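Local coordinates for ceramide very long chain fatty acid hydroxylase SCS7 (Saccharomyces cerevisiae, PDB 4ZR1), which hydroxylates the very long chain fatty acids of ceramides in sphingolipid metabolism, probably at C-2 and using a dimetal centre, at residues R58-Q63 with A89-N94; M62-S67 with A166-F171; K37-T42 with P81-K86. All coordinates share one frame; numbering follows the deposited sequence.

Contact 1. Residues R58-Q63 with A89-N94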
loop_
_atom_site.group_PDB
_atom_site.type_symbol
_atom_site.label_atom_id
_atom_site.label_comp_id
_atom_site.label_asym_id
_atom_site.label_seq_id
_atom_site.Cartn_x
_atom_site.Cartn_y
_atom_site.Cartn_z
ATOM N N ARG A 58 9.845 -6.908 19.296
ATOM C CA ARG A 58 8.747 -7.717 19.801
ATOM C C ARG A 58 7.611 -7.690 18.788
ATOM O O ARG A 58 7.456 -6.695 18.079
ATOM C CB ARG A 58 8.290 -7.183 21.162
ATOM C CG ARG A 58 9.337 -7.230 22.268
ATOM C CD ARG A 58 9.496 -8.633 22.806
ATOM N NE ARG A 58 10.177 -8.656 24.091
ATOM C CZ ARG A 58 11.324 -9.286 24.329
ATOM N NH1 ARG A 58 11.858 -9.267 25.549
ATOM N NH2 ARG A 58 11.928 -9.948 23.360
ATOM N N PRO A 59 6.814 -8.774 18.711
ATOM C CA PRO A 59 5.727 -8.839 17.713
ATOM C C PRO A 59 4.855 -7.585 17.767
ATOM O O PRO A 59 4.454 -7.164 18.855
ATOM C CB PRO A 59 4.935 -10.091 18.120
ATOM C CG PRO A 59 5.940 -10.958 18.846
ATOM C CD PRO A 59 6.884 -9.986 19.552
ATOM N N LEU A 60 4.594 -6.997 16.602
ATOM C CA LEU A 60 4.005 -5.664 16.494
ATOM C C LEU A 60 2.494 -5.620 16.695
ATOM O O LEU A 60 1.955 -4.650 17.226
ATOM C CB LEU A 60 4.350 -5.062 15.125
ATOM C CG LEU A 60 5.835 -4.793 14.854
ATOM C CD1 LEU A 60 6.064 -4.393 13.411
ATOM C CD2 LEU A 60 6.355 -3.715 15.786
ATOM N N LEU A 61 1.810 -6.672 16.277
ATOM C CA LEU A 61 0.353 -6.659 16.255
ATOM C C LEU A 61 -0.301 -6.642 17.651
ATOM O O LEU A 61 -1.192 -5.834 17.905
ATOM C CB LEU A 61 -0.139 -7.855 15.451
ATOM C CG LEU A 61 -1.496 -7.743 14.785
ATOM C CD1 LEU A 61 -1.559 -6.492 13.938
ATOM C CD2 LEU A 61 -1.678 -8.968 13.930
ATOM N N MET A 62 0.125 -7.521 18.557
ATOM C CA MET A 62 -0.462 -7.529 19.898
ATOM C C MET A 62 -0.096 -6.244 20.613
ATOM O O MET A 62 -0.860 -5.694 21.408
ATOM C CB MET A 62 -0.000 -8.747 20.714
ATOM C CG MET A 62 -0.879 -9.988 20.508
ATOM S SD MET A 62 -2.581 -9.766 21.084
ATOM C CE MET A 62 -3.336 -11.313 20.582
ATOM N N GLN A 63 1.091 -5.769 20.292
ATOM C CA GLN A 63 1.639 -4.551 20.841
ATOM C C GLN A 63 0.722 -3.359 20.491
ATOM O O GLN A 63 0.630 -2.388 21.235
ATOM C CB GLN A 63 3.046 -4.380 20.279
ATOM C CG GLN A 63 4.046 -3.742 21.154
ATOM C CD GLN A 63 5.377 -3.597 20.456
ATOM O OE1 GLN A 63 6.020 -2.557 20.545
ATOM N NE2 GLN A 63 5.807 -4.645 19.768
ATOM N N ALA A 89 10.266 -7.940 10.218
ATOM C CA ALA A 89 9.776 -7.798 11.598
ATOM C C ALA A 89 8.620 -8.745 11.905
ATOM O O ALA A 89 7.780 -9.013 11.055
ATOM C CB ALA A 89 9.346 -6.361 11.864
ATOM N N PRO A 90 8.582 -9.267 13.132
ATOM C CA PRO A 90 7.501 -10.188 13.492
ATOM C C PRO A 90 6.176 -9.462 13.734
ATOM O O PRO A 90 6.154 -8.440 14.421
ATOM C CB PRO A 90 8.018 -10.831 14.778
ATOM C CG PRO A 90 8.887 -9.760 15.396
ATOM C CD PRO A 90 9.537 -9.059 14.238
ATOM N N LEU A 91 5.087 -9.976 13.170
ATOM C CA LEU A 91 3.770 -9.410 13.445
ATOM C C LEU A 91 3.066 -10.216 14.532
ATOM O O LEU A 91 2.425 -9.646 15.413
ATOM C CB LEU A 91 2.905 -9.346 12.172
ATOM C CG LEU A 91 3.419 -8.445 11.042
ATOM C CD1 LEU A 91 2.339 -8.162 10.012
ATOM C CD2 LEU A 91 3.969 -7.158 11.580
ATOM N N PHE A 92 3.192 -11.541 14.459
ATOM C CA PHE A 92 2.621 -12.446 15.454
ATOM C C PHE A 92 3.708 -13.095 16.298
ATOM O O PHE A 92 3.555 -13.252 17.511
ATOM C CB PHE A 92 1.795 -13.551 14.795
ATOM C CG PHE A 92 0.507 -13.088 14.196
ATOM C CD1 PHE A 92 -0.610 -12.884 14.993
ATOM C CD2 PHE A 92 0.392 -12.903 12.826
ATOM C CE1 PHE A 92 -1.811 -12.478 14.436
ATOM C CE2 PHE A 92 -0.804 -12.497 12.262
ATOM C CZ PHE A 92 -1.904 -12.286 13.064
ATOM N N GLY A 93 4.787 -13.515 15.639
ATOM C CA GLY A 93 5.893 -14.172 16.316
ATOM C C GLY A 93 5.663 -15.653 16.569
ATOM O O GLY A 93 6.566 -16.371 16.993
ATOM N N ASN A 94 4.444 -16.112 16.314
ATOM C CA ASN A 94 4.103 -17.518 16.461
ATOM C C ASN A 94 3.951 -18.203 15.102
ATOM O O ASN A 94 4.526 -17.765 14.111
ATOM C CB ASN A 94 2.816 -17.666 17.270
ATOM C CG ASN A 94 1.684 -16.858 16.694
ATOM O OD1 ASN A 94 1.474 -16.845 15.488
ATOM N ND2 ASN A 94 0.959 -16.159 17.547
#

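Contact 2. Residues M62-S67 with A166-F171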
loop_
_atom_site.group_PDB
_atom_site.type_symbol
_atom_site.label_atom_id
_atom_site.label_comp_id
_atom_site.label_asym_id
_atom_site.label_seq_id
_atom_site.Cartn_x
_atom_site.Cartn_y
_atom_site.Cartn_z
ATOM N N MET A 62 0.125 -7.521 18.557
ATOM C CA MET A 62 -0.462 -7.529 19.898
ATOM C C MET A 62 -0.096 -6.244 20.613
ATOM O O MET A 62 -0.860 -5.694 21.408
ATOM C CB MET A 62 -0.000 -8.747 20.714
ATOM C CG MET A 62 -0.879 -9.988 20.508
ATOM S SD MET A 62 -2.581 -9.766 21.084
ATOM C CE MET A 62 -3.336 -11.313 20.582
ATOM N N GLN A 63 1.091 -5.769 20.292
ATOM C CA GLN A 63 1.639 -4.551 20.841
ATOM C C GLN A 63 0.722 -3.359 20.491
ATOM O O GLN A 63 0.630 -2.388 21.235
ATOM C CB GLN A 63 3.046 -4.380 20.279
ATOM C CG GLN A 63 4.046 -3.742 21.154
ATOM C CD GLN A 63 5.377 -3.597 20.456
ATOM O OE1 GLN A 63 6.020 -2.557 20.545
ATOM N NE2 GLN A 63 5.807 -4.645 19.768
ATOM N N ILE A 64 0.038 -3.461 19.350
ATOM C CA ILE A 64 -0.930 -2.459 18.898
ATOM C C ILE A 64 -2.311 -2.685 19.504
ATOM O O ILE A 64 -2.962 -1.736 19.950
ATOM C CB ILE A 64 -1.085 -2.469 17.360
ATOM C CG1 ILE A 64 0.223 -2.110 16.674
ATOM C CG2 ILE A 64 -2.171 -1.498 16.911
ATOM C CD1 ILE A 64 0.126 -2.183 15.167
ATOM N N LEU A 65 -2.754 -3.944 19.480
ATOM C CA LEU A 65 -4.021 -4.353 20.086
ATOM C C LEU A 65 -4.123 -4.018 21.582
ATOM O O LEU A 65 -5.215 -3.776 22.093
ATOM C CB LEU A 65 -4.239 -5.856 19.892
ATOM C CG LEU A 65 -4.433 -6.328 18.453
ATOM C CD1 LEU A 65 -4.602 -7.830 18.403
ATOM C CD2 LEU A 65 -5.633 -5.651 17.848
ATOM N N ARG A 66 -2.994 -4.007 22.282
ATOM C CA ARG A 66 -3.002 -3.775 23.716
ATOM C C ARG A 66 -2.241 -2.503 24.066
ATOM O O ARG A 66 -1.431 -2.486 24.989
ATOM C CB ARG A 66 -2.399 -4.977 24.462
ATOM C CG ARG A 66 -3.064 -6.314 24.144
ATOM C CD ARG A 66 -2.373 -7.502 24.841
ATOM N NE ARG A 66 -0.923 -7.524 24.644
ATOM C CZ ARG A 66 -0.140 -8.564 24.929
ATOM N NH1 ARG A 66 -0.665 -9.683 25.416
ATOM N NH2 ARG A 66 1.169 -8.492 24.721
ATOM N N SER A 67 -2.504 -1.434 23.329
ATOM C CA SER A 67 -1.749 -0.200 23.507
ATOM C C SER A 67 -2.560 0.859 24.236
ATOM O O SER A 67 -3.765 0.704 24.427
ATOM C CB SER A 67 -1.299 0.341 22.149
ATOM O OG SER A 67 -2.401 0.838 21.406
ATOM N N ALA A 166 -9.169 -0.644 15.333
ATOM C CA ALA A 166 -9.113 0.181 14.127
ATOM C C ALA A 166 -7.669 0.388 13.682
ATOM O O ALA A 166 -7.354 0.281 12.496
ATOM C CB ALA A 166 -9.800 1.527 14.357
ATOM N N PHE A 167 -6.791 0.675 14.638
ATOM C CA PHE A 167 -5.371 0.871 14.348
ATOM C C PHE A 167 -4.749 -0.413 13.778
ATOM O O PHE A 167 -3.855 -0.361 12.940
ATOM C CB PHE A 167 -4.599 1.298 15.606
ATOM C CG PHE A 167 -5.178 2.493 16.325
ATOM C CD1 PHE A 167 -5.939 3.434 15.657
ATOM C CD2 PHE A 167 -4.944 2.670 17.682
ATOM C CE1 PHE A 167 -6.464 4.526 16.328
ATOM C CE2 PHE A 167 -5.462 3.761 18.357
ATOM C CZ PHE A 167 -6.223 4.689 17.679
ATOM N N ALA A 168 -5.214 -1.567 14.246
ATOM C CA ALA A 168 -4.647 -2.833 13.796
ATOM C C ALA A 168 -5.109 -3.140 12.372
ATOM O O ALA A 168 -4.353 -3.692 11.561
ATOM C CB ALA A 168 -5.028 -3.969 14.762
ATOM N N THR A 169 -6.351 -2.764 12.075
ATOM C CA THR A 169 -6.919 -2.911 10.737
ATOM C C THR A 169 -6.190 -2.018 9.744
ATOM O O THR A 169 -5.836 -2.443 8.644
ATOM C CB THR A 169 -8.415 -2.551 10.717
ATOM O OG1 THR A 169 -9.110 -3.321 11.707
ATOM C CG2 THR A 169 -9.018 -2.817 9.333
ATOM N N HIS A 170 -5.983 -0.769 10.146
ATOM C CA HIS A 170 -5.236 0.192 9.352
ATOM C C HIS A 170 -3.825 -0.327 9.075
ATOM O O HIS A 170 -3.375 -0.380 7.931
ATOM C CB HIS A 170 -5.183 1.532 10.081
ATOM C CG HIS A 170 -4.411 2.584 9.355
ATOM N ND1 HIS A 170 -3.037 2.673 9.412
ATOM C CD2 HIS A 170 -4.821 3.597 8.554
ATOM C CE1 HIS A 170 -2.634 3.691 8.675
ATOM N NE2 HIS A 170 -3.696 4.269 8.143
ATOM N N PHE A 171 -3.142 -0.713 10.145
ATOM C CA PHE A 171 -1.807 -1.295 10.077
ATOM C C PHE A 171 -1.730 -2.437 9.065
ATOM O O PHE A 171 -0.840 -2.460 8.221
ATOM C CB PHE A 171 -1.396 -1.783 11.468
ATOM C CG PHE A 171 -0.036 -2.402 11.529
ATOM C CD1 PHE A 171 1.094 -1.608 11.583
ATOM C CD2 PHE A 171 0.112 -3.782 11.575
ATOM C CE1 PHE A 171 2.355 -2.181 11.657
ATOM C CE2 PHE A 171 1.369 -4.364 11.646
ATOM C CZ PHE A 171 2.493 -3.563 11.693
#

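Contact 3. Residues K37-T42 with P81-K86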
loop_
_atom_site.group_PDB
_atom_site.type_symbol
_atom_site.label_atom_id
_atom_site.label_comp_id
_atom_site.label_asym_id
_atom_site.label_seq_id
_atom_site.Cartn_x
_atom_site.Cartn_y
_atom_site.Cartn_z
ATOM N N LYS A 37 20.519 4.626 2.088
ATOM C CA LYS A 37 20.057 5.157 3.370
ATOM C C LYS A 37 18.644 4.666 3.698
ATOM O O LYS A 37 18.148 4.866 4.811
ATOM C CB LYS A 37 20.094 6.685 3.373
ATOM C CG LYS A 37 21.482 7.262 3.539
ATOM C CD LYS A 37 21.430 8.739 3.839
ATOM C CE LYS A 37 22.808 9.262 4.163
ATOM N NZ LYS A 37 23.729 9.017 3.027
ATOM N N LEU A 38 18.005 4.014 2.733
ATOM C CA LEU A 38 16.658 3.508 2.933
ATOM C C LEU A 38 16.631 2.043 3.365
ATOM O O LEU A 38 15.556 1.485 3.588
ATOM C CB LEU A 38 15.825 3.692 1.666
ATOM C CG LEU A 38 15.549 5.151 1.309
ATOM C CD1 LEU A 38 14.535 5.237 0.185
ATOM C CD2 LEU A 38 15.074 5.922 2.530
ATOM N N SER A 39 17.807 1.430 3.484
ATOM C CA SER A 39 17.918 0.063 3.989
ATOM C C SER A 39 18.773 0.003 5.252
ATOM O O SER A 39 19.163 -1.081 5.705
ATOM C CB SER A 39 18.494 -0.869 2.922
ATOM O OG SER A 39 17.547 -1.115 1.895
ATOM N N ILE A 40 19.064 1.172 5.817
ATOM C CA ILE A 40 19.779 1.246 7.087
ATOM C C ILE A 40 18.914 0.747 8.244
ATOM O O ILE A 40 17.873 1.337 8.557
ATOM C CB ILE A 40 20.229 2.671 7.402
ATOM C CG1 ILE A 40 21.187 3.177 6.322
ATOM C CG2 ILE A 40 20.884 2.711 8.776
ATOM C CD1 ILE A 40 21.716 4.562 6.588
ATOM N N ALA A 41 19.352 -0.337 8.873
ATOM C CA ALA A 41 18.584 -0.957 9.943
ATOM C C ALA A 41 18.387 0.001 11.113
ATOM O O ALA A 41 19.319 0.667 11.548
ATOM C CB ALA A 41 19.266 -2.241 10.418
ATOM N N THR A 42 17.159 0.069 11.607
ATOM C CA THR A 42 16.841 0.854 12.788
ATOM C C THR A 42 17.440 0.189 14.020
ATOM O O THR A 42 17.402 -1.034 14.133
ATOM C CB THR A 42 15.301 1.011 12.949
ATOM O OG1 THR A 42 14.801 1.909 11.944
ATOM C CG2 THR A 42 14.928 1.536 14.328
ATOM N N PRO A 81 8.830 6.189 8.902
ATOM C CA PRO A 81 9.340 4.853 8.569
ATOM C C PRO A 81 10.511 4.367 9.416
ATOM O O PRO A 81 11.343 5.145 9.873
ATOM C CB PRO A 81 9.769 4.999 7.098
ATOM C CG PRO A 81 10.004 6.465 6.908
ATOM C CD PRO A 81 9.005 7.144 7.791
ATOM N N ARG A 82 10.556 3.058 9.617
ATOM C CA ARG A 82 11.712 2.417 10.212
ATOM C C ARG A 82 12.180 1.328 9.253
ATOM O O ARG A 82 11.593 1.139 8.189
ATOM C CB ARG A 82 11.377 1.825 11.586
ATOM C CG ARG A 82 10.159 2.430 12.264
ATOM C CD ARG A 82 10.433 3.789 12.887
ATOM N NE ARG A 82 9.201 4.388 13.395
ATOM C CZ ARG A 82 9.109 5.024 14.556
ATOM N NH1 ARG A 82 7.954 5.538 14.951
ATOM N NH2 ARG A 82 10.178 5.135 15.328
ATOM N N HIS A 83 13.237 0.617 9.625
ATOM C CA HIS A 83 13.718 -0.511 8.838
ATOM C C HIS A 83 14.189 -1.626 9.771
ATOM O O HIS A 83 15.023 -1.399 10.648
ATOM C CB HIS A 83 14.847 -0.072 7.892
ATOM C CG HIS A 83 15.242 -1.120 6.897
ATOM N ND1 HIS A 83 14.376 -1.603 5.938
ATOM C CD2 HIS A 83 16.405 -1.792 6.725
ATOM C CE1 HIS A 83 14.989 -2.524 5.218
ATOM N NE2 HIS A 83 16.222 -2.654 5.672
ATOM N N TYR A 84 13.653 -2.827 9.584
ATOM C CA TYR A 84 14.020 -3.969 10.426
ATOM C C TYR A 84 15.400 -4.529 10.096
ATOM O O TYR A 84 16.011 -5.219 10.911
ATOM C CB TYR A 84 12.979 -5.078 10.296
ATOM C CG TYR A 84 13.110 -6.168 11.330
ATOM C CD1 TYR A 84 12.737 -5.943 12.654
ATOM C CD2 TYR A 84 13.582 -7.425 10.987
ATOM C CE1 TYR A 84 12.853 -6.938 13.614
ATOM C CE2 TYR A 84 13.693 -8.428 11.941
ATOM C CZ TYR A 84 13.329 -8.176 13.252
ATOM O OH TYR A 84 13.444 -9.161 14.202
ATOM N N GLY A 85 15.891 -4.227 8.898
ATOM C CA GLY A 85 17.135 -4.794 8.421
ATOM C C GLY A 85 16.871 -5.786 7.311
ATOM O O GLY A 85 15.882 -5.671 6.592
ATOM N N LYS A 86 17.745 -6.771 7.165
ATOM C CA LYS A 86 17.661 -7.661 6.017
ATOM C C LYS A 86 16.475 -8.614 6.138
ATOM O O LYS A 86 16.025 -9.179 5.142
ATOM C CB LYS A 86 18.974 -8.433 5.844
ATOM C CG LYS A 86 20.023 -7.642 5.067
ATOM C CD LYS A 86 21.310 -8.420 4.889
ATOM C CE LYS A 86 22.168 -7.826 3.783
ATOM N NZ LYS A 86 23.622 -7.940 4.101
#

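Contact 1. Residues R58-Q63 with A89-N94
The start of helix 60-65 meets the loop 89-94 through two backbone bonds, from Leu60 to Pro90 and from Leu61 to Leu91. Leu60 N donates to Pro90 O at 3.0 Å, tilted somewhat from the carbonyl plane. Leu61 N donates to Leu91 O at 3.2 Å and reaches a lone pair in the carbonyl plane. Consecutive N-H groups thus find consecutive carbonyls. N-H groups in the first turn of a helix have no acceptor within the helix itself, and the loop supplies two here. Pro59 adds a CA-H...O contact to Pro90 O, 3.3 Å from Pro59 CA. Its ring carbons CB and CG lie against the carbonyl of Phe92. Gly93 follows with a positive phi (82°), a conformation that suits glycine, and Gly93 CA lies 4.1 Å from Pro59 CG.

The same helix start is held from within its own segment. Gln63 NE2 donates to Pro59 O at 3.0 Å, approaching from above the carbonyl plane, while Gln63 OE1 accepts from Asp55 N. The loop has a further anchor: the carboxylate of Glu97 accepts from the backbone N of Leu91, Phe92 and Gly93.

Apolar side chains fill in beside the bonds. Leu61 has its CG anti to the backbone N (chi1 -154°), which carries CD2 over one face of the Phe92 ring, near CZ and CE1. The two side chains run alongside each other in the same direction. Leu60 and Leu91 cross obliquely, with Leu60 CD1 3.9 Å from Leu91 CD2. The methyl of Ala89 touches Leu60 CD1 at 4.1 Å. A bound octyl glucoside lies about 4 Å from the Leu91 side chain.

Contact 2. Residues M62-S67 with A166-F171
Ile64 is the first residue of 62-67 to meet helix 164-179, and its two branches reach Phe167, Ala168 and Phe171. Its CA-CB bond points at that helix. CG1 lies beside the backbone N (chi1 -62°) and the chain is then extended, which sends CD1 out to the Phe171 ring. CD1 sits over one face of that ring, 3.8 Å from the centroid and 18° off the normal. This is a CH-pi contact, displaced from the ring centre toward CG, from which Ile64 CD1 is 3.6 Å away. The other branch, CG2, takes a separate partner: Ile64 CG2 is 3.9 Å from Phe167 CB. It also lies close to the backbone N of Ala168.

Leu65 starts out pointing away, but its end turns back. Leu65 CD2 meets Ala168 CB at 3.6 Å, next to the place taken by Ile64. The small side chain of Ala168 is consistent with the close approach, the CA atoms of Ile64 and Ala168 being 6.3 Å apart.

Arg66 then leaves helical geometry. Just beyond it, Ser67 O accepts a hydrogen bond from Asn164 ND2, which ties the end of the short helix to the start of helix 164-179. On that helix, the Phe167 ring stacks with Tyr74 of helix 71-78, so helices 60-65 and 71-78 both pack on it. His170 is held by Tyr74 OH and Asp157 OD1.

Farther along, one to two turns past Phe171, His174 and His178 bind one zinc ion and His177 the other. They form the HXXHH histidine box of the membrane hydroxylase and desaturase families.

Contact 3. Residues K37-T42 with P81-K86
The backbone O of His83 accepts from Thr42 N at 2.8 Å, nearly straight at 169° and in the carbonyl plane. A second bond runs the other way, from His83 N to Thr42 OG1 at 3.1 Å. Thr42 can pair with both backbone groups because its OG1 lies beside its own backbone N (chi1 -72°).

The His83 ring lies against the loop 38-41. Ser39 CA sits over one face, 3.8 Å from the ring centroid, in a CH-pi contact. Gly85 N lies over the opposite face. Ala41 N comes in at the edge, in the ring plane. Segments 37-42 and 81-86 are irregular loops of the probably cytoplasmic part. One leads into helix 44-51, and the other follows helix 71-78. With the imidazole of His83 cut back to an alanine, Ser39 CA and Gly85 N would probably lose the flat group between them and the loop could shift.

Ala41 CB rests on Gly85 CA at 3.9 Å. Arg82 CB touches Thr42 OG1, but the arginine's end leads away to a salt bridge with Asp47. The CB of Leu38 is directed away from 81-86; its side chain is about 7 Å from those of the zinc ligands His236 and His255.

All three contacts join the amino-terminal region to itself or to the histidine-box region. In chain order the segments are 37-42, 58-63, 62-67, 81-86, 89-94 and 166-171. Contacts 1 and 2 share Met62, Gln63 and helix 60-65, and their centres are 11 Å apart. Phe171 of contact 2 touches Leu60, Leu61 and Leu91 of contact 1. Contact 3 lies about 17 Å from contact 1, centre to centre, yet Tyr84 touches Ala89 and Pro90. Contacts 2 and 3 do not touch; their nearest atoms are about 9 Å apart. Along the chain the segments of contact 3 alternate with those of contacts 1 and 2, which interlocks the amino-terminal region and ties it to helix 164-179.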